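Local coordinates for protein pullulanase (PDB 2YOC) that hydrolyses the alpha-1,6-glucosidic linkages of pullulan and related branched glucans, and probably reaches the cell surface through a type 2 secretion system, at residues N446-H450 with D890-Q894; S522-D526 with V900-R904; V814-K820 with G859-Q864; W827-S831 with D895-N899. All blocks are in the same frame, centred on the assembly; numbering follows the deposited sequence.

Interaction 1: residues N446-H450 with D890-Q894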
# COMPACT_ATOMS: atom_id res chain seq x y z
N ASN B 446 -15.93 -6.25 52.69
CA ASN B 446 -16.50 -5.87 51.40
C ASN B 446 -15.52 -6.23 50.28
O ASN B 446 -15.93 -6.81 49.26
CB ASN B 446 -16.79 -4.37 51.34
CG ASN B 446 -17.78 -3.84 52.35
OD1 ASN B 446 -18.60 -4.59 52.93
ND2 ASN B 446 -17.69 -2.53 52.59
N MSE B 447 -14.23 -5.93 50.48
CA MSE B 447 -13.17 -6.22 49.53
C MSE B 447 -13.05 -7.73 49.33
O MSE B 447 -13.24 -8.18 48.20
CB MSE B 447 -11.85 -5.58 49.98
CG MSE B 447 -10.70 -5.76 49.01
SE MSE B 447 -9.71 -7.39 49.36
CE MSE B 447 -8.98 -7.01 51.12
N VAL B 448 -12.79 -8.50 50.40
CA VAL B 448 -12.62 -9.96 50.27
C VAL B 448 -13.81 -10.61 49.58
O VAL B 448 -13.62 -11.29 48.56
CB VAL B 448 -12.18 -10.68 51.56
CG1 VAL B 448 -12.29 -12.20 51.42
CG2 VAL B 448 -10.76 -10.27 51.95
N GLN B 449 -15.04 -10.32 50.05
CA GLN B 449 -16.26 -10.86 49.46
C GLN B 449 -16.47 -10.40 48.00
O GLN B 449 -17.02 -11.17 47.20
CB GLN B 449 -17.49 -10.59 50.35
CG GLN B 449 -17.71 -11.66 51.44
CD GLN B 449 -18.24 -13.00 50.93
OE1 GLN B 449 -18.94 -13.08 49.91
NE2 GLN B 449 -17.93 -14.08 51.64
N HIS B 450 -15.97 -9.20 47.64
CA HIS B 450 -16.08 -8.70 46.27
C HIS B 450 -15.22 -9.58 45.39
O HIS B 450 -15.73 -10.19 44.44
CB HIS B 450 -15.64 -7.25 46.20
CG HIS B 450 -15.86 -6.60 44.87
ND1 HIS B 450 -17.12 -6.17 44.47
CD2 HIS B 450 -14.96 -6.24 43.94
CE1 HIS B 450 -16.95 -5.61 43.29
NE2 HIS B 450 -15.66 -5.62 42.93
N ASP B 890 -13.43 2.46 46.62
CA ASP B 890 -14.48 2.30 47.62
C ASP B 890 -15.21 0.94 47.56
O ASP B 890 -16.16 0.79 46.78
CB ASP B 890 -15.48 3.46 47.55
CG ASP B 890 -16.56 3.40 48.60
OD1 ASP B 890 -16.43 2.58 49.55
OD2 ASP B 890 -17.54 4.16 48.49
N TYR B 891 -14.83 -0.03 48.42
CA TYR B 891 -15.50 -1.33 48.40
C TYR B 891 -16.89 -1.34 49.07
O TYR B 891 -17.59 -2.36 49.02
CB TYR B 891 -14.56 -2.50 48.81
CG TYR B 891 -13.58 -2.89 47.71
CD1 TYR B 891 -14.00 -3.64 46.61
CD2 TYR B 891 -12.25 -2.50 47.77
CE1 TYR B 891 -13.11 -3.95 45.57
CE2 TYR B 891 -11.35 -2.82 46.75
CZ TYR B 891 -11.79 -3.54 45.65
OH TYR B 891 -10.91 -3.85 44.63
N SER B 892 -17.31 -0.18 49.64
CA SER B 892 -18.64 0.00 50.24
C SER B 892 -19.63 0.57 49.19
O SER B 892 -20.79 0.84 49.50
CB SER B 892 -18.56 0.91 51.46
OG SER B 892 -18.76 2.28 51.15
N LEU B 893 -19.13 0.75 47.94
CA LEU B 893 -19.82 1.23 46.73
C LEU B 893 -20.69 2.48 46.90
O LEU B 893 -21.90 2.42 46.69
CB LEU B 893 -20.60 0.12 45.99
CG LEU B 893 -20.07 -1.31 45.93
CD1 LEU B 893 -20.88 -2.12 44.91
CD2 LEU B 893 -18.58 -1.36 45.58
N GLN B 894 -20.08 3.59 47.25
CA GLN B 894 -20.82 4.84 47.38
C GLN B 894 -20.48 5.74 46.21
O GLN B 894 -21.33 6.51 45.76
CB GLN B 894 -20.52 5.54 48.72
CG GLN B 894 -21.01 4.77 49.96
CD GLN B 894 -22.48 4.42 49.89
OE1 GLN B 894 -22.85 3.24 49.85
NE2 GLN B 894 -23.34 5.44 49.82

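Interaction 2: residues S522-D526 with V900-R904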
# COMPACT_ATOMS: atom_id res chain seq x y z
N SER B 522 -13.39 24.29 48.14
CA SER B 522 -12.87 25.39 47.34
C SER B 522 -11.79 24.98 46.31
O SER B 522 -11.12 25.84 45.73
CB SER B 522 -12.40 26.55 48.22
OG SER B 522 -11.53 26.11 49.25
N ASP B 523 -11.66 23.66 46.05
CA ASP B 523 -10.70 23.17 45.06
C ASP B 523 -11.22 23.49 43.65
O ASP B 523 -12.38 23.24 43.36
CB ASP B 523 -10.42 21.65 45.23
CG ASP B 523 -9.37 21.10 44.26
OD1 ASP B 523 -8.16 21.26 44.55
OD2 ASP B 523 -9.76 20.54 43.21
N SER B 524 -10.35 24.06 42.81
CA SER B 524 -10.64 24.44 41.42
C SER B 524 -9.32 24.45 40.66
O SER B 524 -8.27 24.38 41.29
CB SER B 524 -11.32 25.82 41.35
OG SER B 524 -10.46 26.95 41.33
N GLN B 525 -9.35 24.57 39.32
CA GLN B 525 -8.10 24.63 38.55
C GLN B 525 -7.18 25.80 38.99
O GLN B 525 -5.95 25.66 39.01
CB GLN B 525 -8.34 24.57 37.03
CG GLN B 525 -8.80 25.86 36.37
CD GLN B 525 -8.67 25.78 34.87
OE1 GLN B 525 -9.66 25.66 34.16
NE2 GLN B 525 -7.44 25.85 34.35
N ASP B 526 -7.79 26.94 39.40
CA ASP B 526 -7.09 28.14 39.88
C ASP B 526 -6.64 28.01 41.37
O ASP B 526 -5.69 28.68 41.79
CB ASP B 526 -7.94 29.42 39.65
CG ASP B 526 -8.56 29.53 38.26
OD1 ASP B 526 -7.81 29.86 37.30
OD2 ASP B 526 -9.79 29.31 38.14
N VAL B 900 -12.49 14.48 43.23
CA VAL B 900 -12.08 14.48 44.63
C VAL B 900 -10.94 15.47 44.81
O VAL B 900 -10.35 15.54 45.88
CB VAL B 900 -11.74 13.06 45.15
CG1 VAL B 900 -12.97 12.17 45.17
CG2 VAL B 900 -10.60 12.42 44.35
N GLY B 901 -10.67 16.23 43.75
CA GLY B 901 -9.62 17.24 43.71
C GLY B 901 -8.90 17.32 42.38
O GLY B 901 -9.02 16.42 41.55
N MSE B 902 -8.14 18.40 42.18
CA MSE B 902 -7.35 18.54 40.96
C MSE B 902 -6.15 17.59 41.10
O MSE B 902 -5.58 17.53 42.19
CB MSE B 902 -6.86 19.99 40.76
CG MSE B 902 -7.97 20.99 40.41
SE MSE B 902 -9.20 20.47 38.97
CE MSE B 902 -8.12 20.86 37.41
N PRO B 903 -5.77 16.82 40.07
CA PRO B 903 -4.62 15.90 40.21
C PRO B 903 -3.27 16.63 40.31
O PRO B 903 -3.24 17.86 40.20
CB PRO B 903 -4.72 15.02 38.98
CG PRO B 903 -5.40 15.85 37.96
CD PRO B 903 -6.35 16.75 38.70
N ARG B 904 -2.15 15.89 40.52
CA ARG B 904 -0.82 16.49 40.66
C ARG B 904 -0.38 17.46 39.55
O ARG B 904 -0.23 17.06 38.40
CB ARG B 904 0.26 15.42 40.93
CG ARG B 904 0.54 15.13 42.37
CD ARG B 904 1.98 15.50 42.68
NE ARG B 904 2.53 14.82 43.85
CZ ARG B 904 3.81 14.84 44.20
NH1 ARG B 904 4.69 15.53 43.48
NH2 ARG B 904 4.22 14.20 45.28

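Interaction 3: residues V814-K820 with G859-Q864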
# COMPACT_ATOMS: atom_id res chain seq x y z
N VAL B 814 -0.05 -12.65 23.83
CA VAL B 814 -0.65 -11.30 23.88
C VAL B 814 -1.49 -11.03 25.13
O VAL B 814 -2.40 -11.80 25.44
CB VAL B 814 -1.52 -11.04 22.61
CG1 VAL B 814 -2.23 -9.70 22.70
CG2 VAL B 814 -0.70 -11.11 21.34
N VAL B 815 -1.28 -9.89 25.77
CA VAL B 815 -2.11 -9.47 26.89
C VAL B 815 -2.86 -8.18 26.51
O VAL B 815 -2.24 -7.11 26.35
CB VAL B 815 -1.32 -9.33 28.22
CG1 VAL B 815 -2.21 -8.81 29.33
CG2 VAL B 815 -0.69 -10.66 28.63
N ASN B 816 -4.18 -8.28 26.31
CA ASN B 816 -5.04 -7.15 25.98
C ASN B 816 -5.55 -6.48 27.25
O ASN B 816 -5.80 -7.14 28.27
CB ASN B 816 -6.19 -7.57 25.07
CG ASN B 816 -5.78 -7.68 23.62
OD1 ASN B 816 -5.04 -6.85 23.08
ND2 ASN B 816 -6.30 -8.72 22.97
N TYR B 817 -5.68 -5.15 27.20
CA TYR B 817 -6.13 -4.37 28.33
C TYR B 817 -6.61 -3.00 27.91
O TYR B 817 -6.25 -2.52 26.84
CB TYR B 817 -5.03 -4.27 29.41
CG TYR B 817 -3.83 -3.41 29.07
CD1 TYR B 817 -3.01 -3.73 27.99
CD2 TYR B 817 -3.46 -2.35 29.88
CE1 TYR B 817 -1.89 -2.95 27.68
CE2 TYR B 817 -2.33 -1.58 29.60
CZ TYR B 817 -1.53 -1.89 28.51
OH TYR B 817 -0.42 -1.11 28.25
N VAL B 818 -7.46 -2.39 28.75
CA VAL B 818 -7.98 -1.04 28.50
C VAL B 818 -7.81 -0.15 29.74
O VAL B 818 -8.21 1.01 29.74
CB VAL B 818 -9.40 -0.99 27.86
CG1 VAL B 818 -9.32 -1.27 26.36
CG2 VAL B 818 -10.38 -1.94 28.54
N SER B 819 -7.21 -0.72 30.80
CA SER B 819 -6.89 -0.03 32.04
C SER B 819 -5.79 -0.80 32.74
O SER B 819 -5.70 -2.00 32.58
CB SER B 819 -8.11 0.11 32.94
OG SER B 819 -8.13 1.39 33.56
N LYS B 820 -4.92 -0.07 33.47
CA LYS B 820 -3.75 -0.56 34.19
C LYS B 820 -3.42 0.52 35.21
O LYS B 820 -3.98 1.61 35.11
CB LYS B 820 -2.59 -0.71 33.19
CG LYS B 820 -1.46 -1.64 33.63
CD LYS B 820 -0.30 -1.54 32.69
CE LYS B 820 0.66 -2.67 32.84
NZ LYS B 820 1.80 -2.52 31.89
N GLY B 859 -7.00 -13.14 23.01
CA GLY B 859 -5.81 -12.83 23.81
C GLY B 859 -6.09 -12.90 25.30
O GLY B 859 -7.25 -12.97 25.71
N ILE B 860 -5.04 -12.89 26.12
CA ILE B 860 -5.19 -12.92 27.57
C ILE B 860 -5.81 -11.61 28.10
O ILE B 860 -5.36 -10.52 27.77
CB ILE B 860 -3.88 -13.34 28.25
CG1 ILE B 860 -3.58 -14.82 27.89
CG2 ILE B 860 -3.93 -13.11 29.78
CD1 ILE B 860 -2.17 -15.30 28.13
N ALA B 861 -6.89 -11.75 28.86
CA ALA B 861 -7.63 -10.64 29.45
C ALA B 861 -6.95 -10.15 30.70
O ALA B 861 -6.71 -10.92 31.63
CB ALA B 861 -9.05 -11.08 29.76
N PHE B 862 -6.60 -8.87 30.71
CA PHE B 862 -5.97 -8.17 31.82
C PHE B 862 -6.77 -6.92 32.07
O PHE B 862 -7.27 -6.29 31.13
CB PHE B 862 -4.54 -7.78 31.45
CG PHE B 862 -3.74 -7.02 32.49
CD1 PHE B 862 -3.91 -5.65 32.66
CD2 PHE B 862 -2.73 -7.65 33.21
CE1 PHE B 862 -3.15 -4.95 33.59
CE2 PHE B 862 -1.99 -6.94 34.15
CZ PHE B 862 -2.20 -5.60 34.33
N ASP B 863 -6.87 -6.56 33.33
CA ASP B 863 -7.57 -5.37 33.75
C ASP B 863 -7.13 -4.89 35.12
O ASP B 863 -6.72 -5.69 35.98
CB ASP B 863 -9.09 -5.58 33.71
CG ASP B 863 -9.89 -4.32 33.96
OD1 ASP B 863 -9.40 -3.19 33.56
OD2 ASP B 863 -10.98 -4.43 34.54
N GLN B 864 -7.26 -3.57 35.33
CA GLN B 864 -6.93 -2.88 36.56
C GLN B 864 -7.99 -3.16 37.62
O GLN B 864 -9.19 -3.15 37.33
CB GLN B 864 -6.88 -1.38 36.26
CG GLN B 864 -6.44 -0.57 37.46
CD GLN B 864 -6.50 0.90 37.21
OE1 GLN B 864 -7.34 1.41 36.45
NE2 GLN B 864 -5.63 1.62 37.90
O HOH W 1 -8.16 -10.51 24.52

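Interaction 4: residues W827-S831 with D895-N899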
# COMPACT_ATOMS: atom_id res chain seq x y z
N TRP B 827 -12.46 4.95 33.09
CA TRP B 827 -13.50 5.93 33.38
C TRP B 827 -13.00 7.34 33.13
O TRP B 827 -13.68 8.12 32.45
CB TRP B 827 -13.96 5.81 34.83
CG TRP B 827 -15.03 6.79 35.17
CD1 TRP B 827 -14.87 8.00 35.78
CD2 TRP B 827 -16.42 6.69 34.84
NE1 TRP B 827 -16.08 8.64 35.88
CE2 TRP B 827 -17.05 7.86 35.30
CE3 TRP B 827 -17.20 5.72 34.21
CZ2 TRP B 827 -18.42 8.08 35.17
CZ3 TRP B 827 -18.56 5.93 34.07
CH2 TRP B 827 -19.16 7.10 34.55
N ASP B 828 -11.81 7.68 33.68
CA ASP B 828 -11.23 9.00 33.49
C ASP B 828 -11.05 9.32 31.99
O ASP B 828 -11.48 10.37 31.53
CB ASP B 828 -9.96 9.18 34.34
CG ASP B 828 -10.21 9.28 35.86
OD1 ASP B 828 -11.38 9.18 36.28
OD2 ASP B 828 -9.22 9.46 36.61
N MSE B 829 -10.55 8.35 31.23
CA MSE B 829 -10.41 8.48 29.76
C MSE B 829 -11.75 8.73 29.06
O MSE B 829 -11.81 9.58 28.17
CB MSE B 829 -9.73 7.24 29.18
CG MSE B 829 -8.28 7.17 29.57
SE MSE B 829 -7.21 8.55 28.69
CE MSE B 829 -6.46 7.34 27.32
N ILE B 830 -12.82 8.01 29.47
CA ILE B 830 -14.16 8.21 28.91
C ILE B 830 -14.63 9.62 29.28
O ILE B 830 -15.04 10.36 28.38
CB ILE B 830 -15.16 7.08 29.31
CG1 ILE B 830 -14.71 5.72 28.73
CG2 ILE B 830 -16.63 7.41 28.91
CD1 ILE B 830 -15.31 4.50 29.46
N SER B 831 -14.47 10.04 30.56
CA SER B 831 -14.81 11.39 31.03
C SER B 831 -14.13 12.47 30.16
O SER B 831 -14.80 13.41 29.74
CB SER B 831 -14.46 11.55 32.50
OG SER B 831 -15.10 10.54 33.27
N ASP B 895 -19.23 5.61 45.71
CA ASP B 895 -18.65 6.38 44.60
C ASP B 895 -17.36 5.75 44.03
O ASP B 895 -16.67 4.98 44.69
CB ASP B 895 -18.38 7.84 45.04
CG ASP B 895 -17.22 7.98 45.99
OD1 ASP B 895 -17.29 7.40 47.11
OD2 ASP B 895 -16.22 8.64 45.62
N ASN B 896 -17.03 6.18 42.81
CA ASN B 896 -15.87 5.76 42.03
C ASN B 896 -14.64 6.66 42.27
O ASN B 896 -13.66 6.54 41.53
CB ASN B 896 -16.24 5.75 40.54
CG ASN B 896 -16.44 7.12 39.92
OD1 ASN B 896 -16.78 8.11 40.60
ND2 ASN B 896 -16.26 7.19 38.61
N ASN B 897 -14.71 7.56 43.29
CA ASN B 897 -13.62 8.47 43.64
C ASN B 897 -13.37 9.55 42.56
O ASN B 897 -12.27 10.11 42.44
CB ASN B 897 -12.34 7.69 44.03
CG ASN B 897 -11.34 8.45 44.84
OD1 ASN B 897 -11.64 9.00 45.90
ND2 ASN B 897 -10.09 8.44 44.38
N TYR B 898 -14.42 9.86 41.79
CA TYR B 898 -14.33 10.87 40.75
C TYR B 898 -14.51 12.24 41.36
O TYR B 898 -15.22 12.36 42.35
CB TYR B 898 -15.36 10.59 39.65
CG TYR B 898 -15.36 11.55 38.48
CD1 TYR B 898 -14.43 11.44 37.45
CD2 TYR B 898 -16.36 12.52 38.35
CE1 TYR B 898 -14.46 12.29 36.34
CE2 TYR B 898 -16.40 13.37 37.24
CZ TYR B 898 -15.45 13.25 36.24
OH TYR B 898 -15.49 14.09 35.16
N ASN B 899 -13.84 13.27 40.79
CA ASN B 899 -13.90 14.67 41.26
C ASN B 899 -13.72 14.76 42.79
O ASN B 899 -14.69 14.98 43.55
CB ASN B 899 -15.18 15.36 40.75
CG ASN B 899 -15.31 16.80 41.12
OD1 ASN B 899 -14.35 17.57 41.06
ND2 ASN B 899 -16.50 17.18 41.53

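Interaction 1: residues N446-H450 with D890-Q894
S892, which lies beside the side-chain amide of N446, gives two hydrogen bonds to one oxygen, D890 OD1. S892 OG reaches D890 OD1 at 2.8 Å and uses the syn lone pair, on the side of the other carboxylate oxygen. S892 N meets D890 OD1 at 2.9 Å, from above the carboxylate plane, and closes an Asx turn. D890 OD2 accepts from Q894 N, also from above the plane. One carboxylate therefore holds both the middle and the far end of segment 890-894.

The loop presents Y891 to the first turn of helix 446-457. Y891 has its CG beside the backbone N (chi1 -75°), which swings the ring against M447 and H450. M447 CG stands over one face of the ring, 4.0 Å from the Y891 centroid and displaced toward the rim, as a CH-pi contact. H450 comes in at the ring edge, with H450 CD2 3.4 Å from Y891 CE1. The two rings make an offset edge-to-face pair, Y891 giving the edge, with planes 60° apart. N446 rests its CB against the carbonyl oxygen of Y891.

The polar ends have partners beyond the two segments: H450 NE2 bonds to E868 OE2, and Y891 OH makes a weak bond to Q865 NE2. The motif is an Asx turn within a type I turn, packed on helix 446-457, which lies between the first two strands of the (beta/alpha)8 barrel.

Interaction 2: residues S522-D526 with V900-R904
D523 and M902 join a loop of the pullulanase Ins domain to the loop between helix 883-886 and helix 905-908, beyond the last strand of the (beta/alpha)8 barrel. Neither segment is a regular helix or strand, so the fit depends on how these two side chains meet. They cross obliquely. D523 carries its CG opposite the backbone N (chi1 -177°), and this sends the carboxylate over to the G901-M902 peptide. D523 OD2 accepts a weak hydrogen bond from M902 N at 2.9 Å. The bond is bent, with an angle of 123° at the hydrogen. The same D523 OD2 lies 3.3 Å from G901 CA. G901 has phi 142°, where a side chain would press on the carbonyl oxygen of V900. D523 OD1 makes a weak bond to V530 N, in helix 529-537.

M902 is a selenomethionine. Its CG touches both D523 OD2 and S524 O, the latter at 3.5 Å. Beyond CG the chain bends twice, which brings its end to the base of Q525. Y912, I915 and K919 of helix 912-919 also touch M902, while P528 adds a contact from the Ins side. Q525 has an extended chain whose amide end leads away from M902, and its OE1 bonds to T916 OG1. What Q525 offers to M902 is its base: the M902 methyl, CE, lies 3.7 Å from Q525 CB.

Interaction 3: residues V814-K820 with G859-Q864
V815 and N816 pair in parallel with I860 and A861, joining the seventh and eighth strands of the (beta/alpha)8 barrel. The strands are linked by a beta-alpha-beta crossover that includes helix 840-855.

Three backbone hydrogen bonds zip them together. I860 N bonds to V814 O at 2.9 Å, N816 N to I860 O at 2.9 Å, and F862 N to N816 O at 3.1 Å.

The apolar contacts centre on F862. V815 CG1 lies against F862 CB, and Y817 CB is 3.7 Å from F862 CD1. The Y817 and F862 rings meet obliquely, planes at 81°. K820 CG touches F862 CE1 at 3.7 Å. The lysine is extended, which carries NZ away from F862 to a salt bridge with E694; K820 also makes a cation-pi contact with F720. Strand 413-417 and F720 also touch F862.

Polar side chains find partners beyond the pair: D863 OD2 bonds to Y937 OH, S819 OG to L826 N and Y817 OH to R725. N816 and A861 point to the opposite face from V815 and I860, toward the surrounding helices. There N816 ND2 bonds to G775 O and also donates to a water at 3.0 Å, which lies 2.9 Å from G859 O.

Interaction 4: residues W827-S831 with D895-N899
A pair of overlapping Asx turns in segment 895-899 brings N896 and Y898 up to W827, on helix 826-833 in the crossover between the last two barrel strands. D895 OD2 accepts from N897 N, and N896 OD1 from Y898 N at 3.2 Å.

W827 and Y898 form an offset edge-to-face pair. The indole gives the edge, the five-membered ring and the Y898 ring are 5.2 Å apart between centroids, and their planes stand at 88°. N896 sends its ND2 over one indole face, 3.1 Å above the plane, with its amide turned 83° from the ring. S831 OG lies 3.6 Å from Y898 CE1. The serine also bonds back to W827 O at 2.9 Å. D828 OD1 sits in the plane of the Y898 ring, at its edge.

W827 NE1 and N896 ND2 are both donors, so their closeness is not a bond. N896 ND2 instead goes to L870 O, Y898 OH to K919 O, and D828 to S872, K873 and F875. The buried polar groups are met by neighbouring loops and by the end of helix 912-919, and the contact is mainly aromatic. The D828 carboxylate beside the C-H edge of Y898 is probably mildly favourable.

In the fold
Interactions 1, 4 and 2 follow one another along a single loop, D890-R904, which passes from a barrel helix across helix 826-833 to the Ins domain. Their centres are 17 Å (1 to 4) and 14 Å (4 to 2) apart. Interactions 1 and 4 touch, D890 CB lying 3.5 Å from D895 O, and R888 pairs with D895 and weakly with D890. K919 borders both 2 and 4. Interaction 3 belongs to the barrel wall; its nearest atoms are about 6 Å from interaction 4 and 8 Å from interaction 1. K820 there reaches E694 near the C-terminal strand ends, where the active site lies in related glycosidases. None of the four contacts includes a calcium ligand.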